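Serine--tRNA ligase, cytoplasmic (Candida albicans, PDB 3QO8) attaches serine to tRNA(Ser) in two steps, first activating the amino acid with ATP to seryl-AMP and then transferring it to the acceptor end of the tRNA. Local coordinates at residues 275-280 against 298-303. Sequence-based numbering, arbitrary orientation.
Sequences SSCFRR and FEKIEQ. With SSA (5'-O-(N-(L-seryl)-sulfamoyl)adenosine), chain B.
F298 turns its CG between its own backbone N and carbonyl carbon (chi1 63°), which lays the ring over C277, where a chi1 of -54° carries SG off to CB of K300 while CB stays under the ring. CB of C277 meets one ring face, 3.8 Å from the F298 ring centroid, while its SG lies oblique to the ring. The opposite face carries the adenine of the bound seryl-sulfamoyl-adenosine, with C5 of the base 3.4 Å from CE2 of F298. R279, extended from CG to NE, passes the rim of the ring, its guanidinium plane 59° from the ring plane, and reaches the sulfamoyl linker. There NH1 gives a hydrogen bond to O1S (2.8 Å) and NH2 one to the seryl carbonyl O9, which lies in the guanidinium plane; C8 of the adenine sits over one guanidinium face, and NE is held by the backbone O of A245. K300 folds back at its end so that NZ forms a salt bridge with OE1 of E302 (3.0 Å), approaching from above the carboxylate plane, and also bonds T246. E302 grips the seryl group twice, OE1 taking the ligand hydroxyl OG and OE2 the amino N10 (2.7 Å), consistent with a role in serine recognition. One water ties OG of S275 to O and NZ of K300. On the other sheet face from C277 and F298, OG of S276 donates to the anti side of OE2 of E299 (2.7 Å), whose OE1 is held by N188 and by Q208 of the second subunit. Antiparallel backbone bonds join C277 to F298 in both directions, and N of K300 to O of S275. These neighbouring strands belong to the class II synthetase active-site sheet: F298 stacks on the adenine while R279, on the same side of the base, bonds the linker, as the motif 2 phenylalanine and arginine do in this family.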
ATOM      1  N   SER A 275      -6.692   2.490  -6.481  1.00 14.39           N
ATOM      2  CA  SER A 275      -5.579   2.411  -5.549  1.00 14.22           C
ATOM      3  C   SER A 275      -6.019   1.582  -4.367  1.00 16.31           C
ATOM      4  O   SER A 275      -7.216   1.377  -4.158  1.00 12.70           O
ATOM      5  CB  SER A 275      -5.199   3.810  -5.055  1.00 16.16           C
ATOM      6  OG  SER A 275      -6.191   4.308  -4.146  1.00 13.92           O
ATOM      7  N   SER A 276      -5.056   1.112  -3.590  1.00 11.40           N
ATOM      8  CA  SER A 276      -5.348   0.736  -2.216  1.00 13.80           C
ATOM      9  C   SER A 276      -5.527   2.018  -1.396  1.00 17.68           C
ATOM     10  O   SER A 276      -5.074   3.097  -1.809  1.00 15.49           O
ATOM     11  CB  SER A 276      -4.243  -0.144  -1.638  1.00 15.44           C
ATOM     12  OG  SER A 276      -4.328  -1.439  -2.216  1.00 18.83           O
ATOM     13  N   CYS A 277      -6.198   1.884  -0.254  1.00 12.98           N
ATOM     14  CA  CYS A 277      -6.565   2.996   0.619  1.00 14.13           C
ATOM     15  C   CYS A 277      -6.288   2.578   2.047  1.00 13.82           C
ATOM     16  O   CYS A 277      -6.562   1.439   2.424  1.00 18.60           O
ATOM     17  CB  CYS A 277      -8.059   3.327   0.464  1.00 10.42           C
ATOM     18  SG  CYS A 277      -8.540   3.640  -1.264  1.00 16.79           S
ATOM     19  N   PHE A 278      -5.757   3.496   2.847  1.00 12.25           N
ATOM     20  CA  PHE A 278      -5.323   3.162   4.207  1.00 12.12           C
ATOM     21  C   PHE A 278      -5.923   4.144   5.195  1.00 19.00           C
ATOM     22  O   PHE A 278      -5.795   5.358   5.021  1.00 15.37           O
ATOM     23  CB  PHE A 278      -3.785   3.176   4.275  1.00 12.57           C
ATOM     24  CG  PHE A 278      -3.146   2.278   3.250  1.00 19.38           C
ATOM     25  CD1 PHE A 278      -2.882   0.948   3.541  1.00 20.04           C
ATOM     26  CD2 PHE A 278      -2.868   2.754   1.974  1.00 16.03           C
ATOM     27  CE1 PHE A 278      -2.327   0.107   2.571  1.00 15.20           C
ATOM     28  CE2 PHE A 278      -2.319   1.925   1.012  1.00 20.01           C
ATOM     29  CZ  PHE A 278      -2.040   0.608   1.315  1.00 18.81           C
ATOM     30  N   ARG A 279      -6.592   3.621   6.224  1.00 12.28           N
ATOM     31  CA  ARG A 279      -7.248   4.475   7.193  1.00 16.51           C
ATOM     32  C   ARG A 279      -7.051   3.953   8.608  1.00 17.29           C
ATOM     33  O   ARG A 279      -7.275   2.783   8.877  1.00 17.62           O
ATOM     34  CB  ARG A 279      -8.734   4.576   6.863  1.00 18.23           C
ATOM     35  CG  ARG A 279      -8.986   5.073   5.456  1.00 20.42           C
ATOM     36  CD  ARG A 279     -10.454   5.365   5.216  1.00 19.37           C
ATOM     37  NE  ARG A 279     -10.658   5.798   3.841  1.00 20.61           N
ATOM     38  CZ  ARG A 279     -11.753   6.411   3.400  1.00 20.19           C
ATOM     39  NH1 ARG A 279     -12.762   6.682   4.239  1.00 17.57           N
ATOM     40  NH2 ARG A 279     -11.830   6.765   2.118  1.00 20.40           N
ATOM     41  N   ARG A 280      -6.610   4.830   9.502  1.00 15.25           N
ATOM     42  CA  ARG A 280      -6.408   4.463  10.901  1.00 18.85           C
ATOM     43  C   ARG A 280      -7.718   4.136  11.612  1.00 24.99           C
ATOM     44  O   ARG A 280      -7.723   3.359  12.561  1.00 24.11           O
ATOM     45  CB  ARG A 280      -5.658   5.577  11.638  1.00 23.17           C
ATOM     46  CG  ARG A 280      -4.218   5.784  11.122  1.00 28.66           C
ATOM     47  CD  ARG A 280      -3.434   6.740  12.021  1.00 30.57           C
ATOM     48  NE  ARG A 280      -3.566   6.356  13.421  1.00 34.87           N
ATOM     49  CZ  ARG A 280      -3.979   7.178  14.383  1.00 45.69           C
ATOM     50  NH1 ARG A 280      -4.280   8.440  14.097  1.00 42.33           N
ATOM     51  NH2 ARG A 280      -4.084   6.740  15.630  1.00 41.71           N
ATOM     52  N   PHE A 298      -7.871  -1.192   2.090  1.00 13.08           N
ATOM     53  CA  PHE A 298      -8.858  -1.732   1.156  1.00 14.12           C
ATOM     54  C   PHE A 298      -8.618  -1.150  -0.223  1.00 14.66           C
ATOM     55  O   PHE A 298      -7.921  -0.134  -0.354  1.00 13.19           O
ATOM     56  CB  PHE A 298     -10.309  -1.469   1.645  1.00 14.10           C
ATOM     57  CG  PHE A 298     -10.676  -0.006   1.747  1.00 16.25           C
ATOM     58  CD1 PHE A 298     -11.281   0.650   0.686  1.00 14.43           C
ATOM     59  CD2 PHE A 298     -10.419   0.709   2.912  1.00 14.04           C
ATOM     60  CE1 PHE A 298     -11.631   2.004   0.788  1.00 17.75           C
ATOM     61  CE2 PHE A 298     -10.735   2.051   3.016  1.00 17.51           C
ATOM     62  CZ  PHE A 298     -11.350   2.706   1.962  1.00 18.86           C
ATOM     63  N   GLU A 299      -9.148  -1.806  -1.252  1.00 14.90           N
ATOM     64  CA  GLU A 299      -9.060  -1.268  -2.615  1.00 13.66           C
ATOM     65  C   GLU A 299     -10.322  -0.500  -3.003  1.00 17.20           C
ATOM     66  O   GLU A 299     -11.410  -0.804  -2.522  1.00 13.13           O
ATOM     67  CB  GLU A 299      -8.794  -2.386  -3.631  1.00 10.12           C
ATOM     68  CG  GLU A 299      -7.344  -2.945  -3.559  1.00 14.36           C
ATOM     69  CD  GLU A 299      -7.081  -3.687  -2.259  1.00 21.32           C
ATOM     70  OE1 GLU A 299      -7.716  -4.736  -2.037  1.00 18.53           O
ATOM     71  OE2 GLU A 299      -6.240  -3.223  -1.461  1.00 19.21           O
ATOM     72  N   LYS A 300     -10.179   0.485  -3.884  1.00 14.77           N
ATOM     73  CA  LYS A 300     -11.330   1.282  -4.292  1.00 12.73           C
ATOM     74  C   LYS A 300     -11.153   1.785  -5.717  1.00 13.83           C
ATOM     75  O   LYS A 300     -10.102   2.343  -6.069  1.00 14.32           O
ATOM     76  CB  LYS A 300     -11.553   2.463  -3.327  1.00  9.70           C
ATOM     77  CG  LYS A 300     -12.785   3.348  -3.684  1.00  9.40           C
ATOM     78  CD  LYS A 300     -13.175   4.329  -2.535  1.00  9.64           C
ATOM     79  CE  LYS A 300     -11.991   5.219  -2.095  1.00 17.20           C
ATOM     80  NZ  LYS A 300     -11.311   5.885  -3.245  1.00 14.75           N
ATOM     81  N   ILE A 301     -12.173   1.551  -6.534  1.00 12.74           N
ATOM     82  CA  ILE A 301     -12.322   2.224  -7.811  1.00 14.68           C
ATOM     83  C   ILE A 301     -13.117   3.511  -7.581  1.00 20.35           C
ATOM     84  O   ILE A 301     -14.249   3.481  -7.094  1.00 16.15           O
ATOM     85  CB  ILE A 301     -13.037   1.340  -8.852  1.00 16.50           C
ATOM     86  CG1 ILE A 301     -12.287   0.006  -9.021  1.00 18.18           C
ATOM     87  CG2 ILE A 301     -13.165   2.092 -10.183  1.00 13.51           C
ATOM     88  CD1 ILE A 301     -10.786   0.174  -9.281  1.00 16.09           C
ATOM     89  N   GLU A 302     -12.504   4.627  -7.962  1.00 18.70           N
ATOM     90  CA  GLU A 302     -12.971   5.970  -7.676  1.00 18.25           C
ATOM     91  C   GLU A 302     -13.336   6.686  -8.980  1.00 24.39           C
ATOM     92  O   GLU A 302     -12.613   6.581  -9.974  1.00 19.93           O
ATOM     93  CB  GLU A 302     -11.809   6.740  -7.019  1.00 14.31           C
ATOM     94  CG  GLU A 302     -12.117   8.191  -6.661  1.00 19.46           C
ATOM     95  CD  GLU A 302     -12.992   8.316  -5.417  1.00 20.09           C
ATOM     96  OE1 GLU A 302     -13.447   7.266  -4.904  1.00 16.42           O
ATOM     97  OE2 GLU A 302     -13.214   9.463  -4.945  1.00 16.97           O
ATOM     98  N   GLN A 303     -14.447   7.415  -8.984  1.00 18.41           N
ATOM     99  CA  GLN A 303     -14.716   8.370 -10.062  1.00 15.47           C
ATOM    100  C   GLN A 303     -14.140   9.720  -9.668  1.00 19.62           C
ATOM    101  O   GLN A 303     -14.451  10.237  -8.593  1.00 19.41           O
ATOM    102  CB  GLN A 303     -16.221   8.572 -10.262  1.00 18.16           C
ATOM    103  CG  GLN A 303     -16.992   7.351 -10.647  1.00 17.42           C
ATOM    104  CD  GLN A 303     -18.460   7.683 -10.847  1.00 22.37           C
ATOM    105  OE1 GLN A 303     -18.815   8.419 -11.762  1.00 19.47           O
ATOM    106  NE2 GLN A 303     -19.311   7.164  -9.973  1.00 19.72           N
TER
HETATM  107  N10 SSA B 486     -13.092   9.766  -2.302  1.00 14.59           N
HETATM  108  CA  SSA B 486     -14.382   9.627  -1.631  1.00 22.33           C
HETATM  109  CB  SSA B 486     -15.374   8.910  -2.546  1.00 20.82           C
HETATM  110  OG  SSA B 486     -15.010   7.523  -2.696  1.00 20.31           O
HETATM  111  C9  SSA B 486     -14.224   8.866  -0.345  1.00 23.30           C
HETATM  112  O9  SSA B 486     -13.155   8.357  -0.028  1.00 18.85           O
HETATM  113  N8  SSA B 486     -15.310   8.774   0.416  1.00 16.25           N
HETATM  114  S1  SSA B 486     -15.427   7.763   1.653  1.00 20.78           S
HETATM  115  O1S SSA B 486     -14.602   8.135   2.767  1.00 18.88           O
HETATM  116  O2S SSA B 486     -16.793   7.704   2.056  1.00 19.97           O
HETATM  117  O5' SSA B 486     -15.040   6.344   1.194  1.00 18.15           O
HETATM  118  C5' SSA B 486     -15.642   5.755   0.054  1.00 15.62           C
HETATM  119  C4' SSA B 486     -16.087   4.329   0.396  1.00 18.17           C
HETATM  120  O4' SSA B 486     -15.006   3.488   0.816  1.00 18.07           O
HETATM  121  C3' SSA B 486     -17.076   4.254   1.537  1.00 17.98           C
HETATM  122  O3' SSA B 486     -18.386   4.617   1.075  1.00 17.45           O
HETATM  123  C2' SSA B 486     -16.952   2.787   1.930  1.00 19.10           C
HETATM  124  O2' SSA B 486     -17.694   1.957   1.016  1.00 18.77           O
HETATM  125  C1' SSA B 486     -15.465   2.495   1.723  1.00 15.27           C
HETATM  126  N9  SSA B 486     -14.735   2.619   3.001  1.00 18.06           N
HETATM  127  C8  SSA B 486     -14.501   3.746   3.694  1.00 17.51           C
HETATM  128  N7  SSA B 486     -13.815   3.430   4.813  1.00 17.60           N
HETATM  129  C5  SSA B 486     -13.619   2.098   4.802  1.00 20.02           C
HETATM  130  C6  SSA B 486     -12.980   1.226   5.662  1.00 18.94           C
HETATM  131  N6  SSA B 486     -12.405   1.713   6.783  1.00 15.67           N
HETATM  132  N1  SSA B 486     -12.946  -0.094   5.365  1.00 15.97           N
HETATM  133  C2  SSA B 486     -13.524  -0.556   4.250  1.00 19.65           C
HETATM  134  N3  SSA B 486     -14.140   0.268   3.393  1.00 16.94           N
HETATM  135  C4  SSA B 486     -14.207   1.592   3.661  1.00 16.74           C
HETATM  136  O   HOH W   1      -8.891   4.435  -4.733  1.00 16.36           O